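Local coordinates for Rho guanine nucleotide exchange factor 11 (Homo sapiens, PDB 5JHH), which probably activates the small GTPase RhoA by promoting exchange of its bound GDP for GTP through tandem DH and PH domains, at residues Asn78-Ala83 with Leu102-Gly107. Residues are numbered along the deposited sequence; the frame is centred on the assembly and turned at random.
Sequences NSWCEA and LARFDG. With GOL (glycerol), chain E.
Trp80 lays one face of its indole against the aliphatic base of Arg104, whose CB sits 3.5 Å from the centroid of the five-membered ring, a CH-pi contact. Phe105, whose flat ring can present an edge, turns it toward the face of the six-membered ring in an offset edge-to-face pair, centroids 5.0 Å apart and planes at 74°. With CG anti to the backbone N (chi1 -158°), Trp80 reaches from helix 70-89 to the end of helix 98-105. Its NE1 donates a hydrogen bond to Leu100 O, which satisfies the buried indole's one polar atom and, with the packing, helps hold the ring's rotation. Arginine suits its place because its methylenes pack on the indole while bends at chi2 and chi3 turn the guanidinium toward Ser79; NH1 makes a weak hydrogen bond to Ala109 O and a long, weak ion pair with Glu112. Ser79's small hydroxyl bonds back to the carbonyls of Glu75 and Ile76 while accepting from glycerol O3, 2.7 Å from OG. Outward, Phe105 meets Tyr173, Leu113 of helix 107-121 and Cys201 of helix 189-227. Replacing Trp80 by an alanine is likely to leave Leu100 O without this donor and open a gap beside Arg104 and Phe105. CH-pi and edge-to-face packing plus one indole N-H bond thus join these RhoGEF-domain helices; the glycerol, probably from the crystallisation liquor, bridges Ser79 and, weakly, Arg104 only in this crystal.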
loop_
_atom_site.group_PDB
_atom_site.type_symbol
_atom_site.label_atom_id
_atom_site.label_comp_id
_atom_site.label_asym_id
_atom_site.label_seq_id
_atom_site.Cartn_x
_atom_site.Cartn_y
_atom_site.Cartn_z
ATOM N N ASN A 78 21.562 -0.255 -11.913
ATOM C CA ASN A 78 22.958 0.114 -12.018
ATOM C C ASN A 78 23.217 0.864 -13.329
ATOM O O ASN A 78 23.828 1.917 -13.323
ATOM C CB ASN A 78 23.785 -1.144 -11.969
ATOM C CG ASN A 78 25.275 -0.893 -12.135
ATOM O OD1 ASN A 78 25.917 -0.272 -11.304
ATOM N ND2 ASN A 78 25.823 -1.413 -13.207
ATOM N N SER A 79 22.677 0.363 -14.425
ATOM C CA SER A 79 22.832 1.025 -15.695
ATOM C C SER A 79 22.318 2.441 -15.583
ATOM O O SER A 79 22.996 3.378 -15.937
ATOM C CB SER A 79 22.133 0.258 -16.824
ATOM O OG SER A 79 20.717 0.195 -16.631
ATOM N N TRP A 80 21.128 2.613 -15.044
ATOM C CA TRP A 80 20.570 3.948 -14.913
ATOM C C TRP A 80 21.451 4.808 -14.003
ATOM O O TRP A 80 21.774 5.955 -14.294
ATOM C CB TRP A 80 19.135 3.889 -14.358
ATOM C CG TRP A 80 18.334 5.095 -14.660
ATOM C CD1 TRP A 80 18.362 5.793 -15.818
ATOM C CD2 TRP A 80 17.344 5.733 -13.826
ATOM N NE1 TRP A 80 17.473 6.831 -15.767
ATOM C CE2 TRP A 80 16.846 6.829 -14.551
ATOM C CE3 TRP A 80 16.879 5.520 -12.512
ATOM C CZ2 TRP A 80 15.845 7.686 -14.042
ATOM C CZ3 TRP A 80 15.907 6.346 -12.000
ATOM C CH2 TRP A 80 15.390 7.435 -12.773
ATOM N N CYS A 81 21.830 4.229 -12.889
ATOM C CA CYS A 81 22.738 4.883 -11.993
ATOM C C CYS A 81 24.025 5.344 -12.684
ATOM O O CYS A 81 24.475 6.444 -12.446
ATOM C CB CYS A 81 23.102 3.928 -10.914
ATOM S SG CYS A 81 23.014 4.701 -9.348
ATOM N N GLU A 82 24.629 4.507 -13.516
ATOM C CA GLU A 82 25.847 4.910 -14.223
ATOM C C GLU A 82 25.585 6.057 -15.233
ATOM O O GLU A 82 26.468 6.893 -15.445
ATOM C CB GLU A 82 26.541 3.727 -14.937
ATOM C CG GLU A 82 27.243 2.706 -14.022
ATOM C CD GLU A 82 28.450 3.259 -13.244
ATOM O OE1 GLU A 82 29.496 3.523 -13.873
ATOM O OE2 GLU A 82 28.382 3.401 -11.990
ATOM N N ALA A 83 24.405 6.099 -15.856
ATOM C CA ALA A 83 24.077 7.222 -16.737
ATOM C C ALA A 83 23.893 8.504 -15.931
ATOM O O ALA A 83 24.164 9.581 -16.439
ATOM C CB ALA A 83 22.841 6.936 -17.585
ATOM N N LEU A 102 13.409 9.450 -19.696
ATOM C CA LEU A 102 12.810 8.619 -20.722
ATOM C C LEU A 102 13.636 7.365 -21.024
ATOM O O LEU A 102 13.087 6.364 -21.461
ATOM C CB LEU A 102 12.577 9.392 -22.029
ATOM C CG LEU A 102 11.654 10.612 -21.909
ATOM C CD1 LEU A 102 11.667 11.403 -23.217
ATOM C CD2 LEU A 102 10.229 10.201 -21.564
ATOM N N ALA A 103 14.941 7.418 -20.829
ATOM C CA ALA A 103 15.737 6.267 -21.103
ATOM C C ALA A 103 15.459 5.129 -20.080
ATOM O O ALA A 103 15.756 3.950 -20.343
ATOM C CB ALA A 103 17.207 6.642 -21.134
ATOM N N ARG A 104 14.865 5.465 -18.943
ATOM C CA ARG A 104 14.451 4.418 -17.984
ATOM C C ARG A 104 12.969 4.083 -18.010
ATOM O O ARG A 104 12.569 2.965 -17.717
ATOM C CB ARG A 104 14.865 4.781 -16.563
ATOM C CG ARG A 104 14.830 3.628 -15.536
ATOM C CD ARG A 104 14.456 2.273 -16.181
ATOM N NE ARG A 104 15.590 1.510 -16.503
ATOM C CZ ARG A 104 15.666 0.485 -17.319
ATOM N NH1 ARG A 104 14.670 0.042 -18.061
ATOM N NH2 ARG A 104 16.833 -0.065 -17.392
ATOM N N PHE A 105 12.135 5.038 -18.332
ATOM C CA PHE A 105 10.721 4.879 -18.053
ATOM C C PHE A 105 9.843 4.908 -19.246
ATOM O O PHE A 105 8.627 4.842 -19.094
ATOM C CB PHE A 105 10.255 6.003 -17.116
ATOM C CG PHE A 105 10.942 6.011 -15.806
ATOM C CD1 PHE A 105 10.930 4.884 -15.000
ATOM C CD2 PHE A 105 11.540 7.172 -15.325
ATOM C CE1 PHE A 105 11.594 4.889 -13.771
ATOM C CE2 PHE A 105 12.154 7.188 -14.089
ATOM C CZ PHE A 105 12.193 6.024 -13.319
ATOM N N ASP A 106 10.425 5.026 -20.434
ATOM C CA ASP A 106 9.641 5.087 -21.670
ATOM C C ASP A 106 10.050 3.988 -22.664
ATOM O O ASP A 106 11.164 3.472 -22.604
ATOM C CB ASP A 106 9.849 6.459 -22.310
ATOM C CG ASP A 106 8.821 6.788 -23.404
ATOM O OD1 ASP A 106 7.619 6.444 -23.285
ATOM O OD2 ASP A 106 9.223 7.423 -24.391
ATOM N N GLY A 107 9.127 3.682 -23.579
ATOM C CA GLY A 107 9.305 2.754 -24.656
ATOM C C GLY A 107 9.836 1.423 -24.169
ATOM O O GLY A 107 9.358 0.908 -23.180
HETATM C C1 GOL E . 20.661 4.182 -19.555
HETATM O O1 GOL E . 20.152 5.198 -18.690
HETATM C C2 GOL E . 19.763 2.927 -19.587
HETATM O O2 GOL E . 20.666 1.856 -19.431
HETATM C C3 GOL E . 18.620 2.850 -18.549
HETATM O O3 GOL E . 18.932 2.105 -17.341
#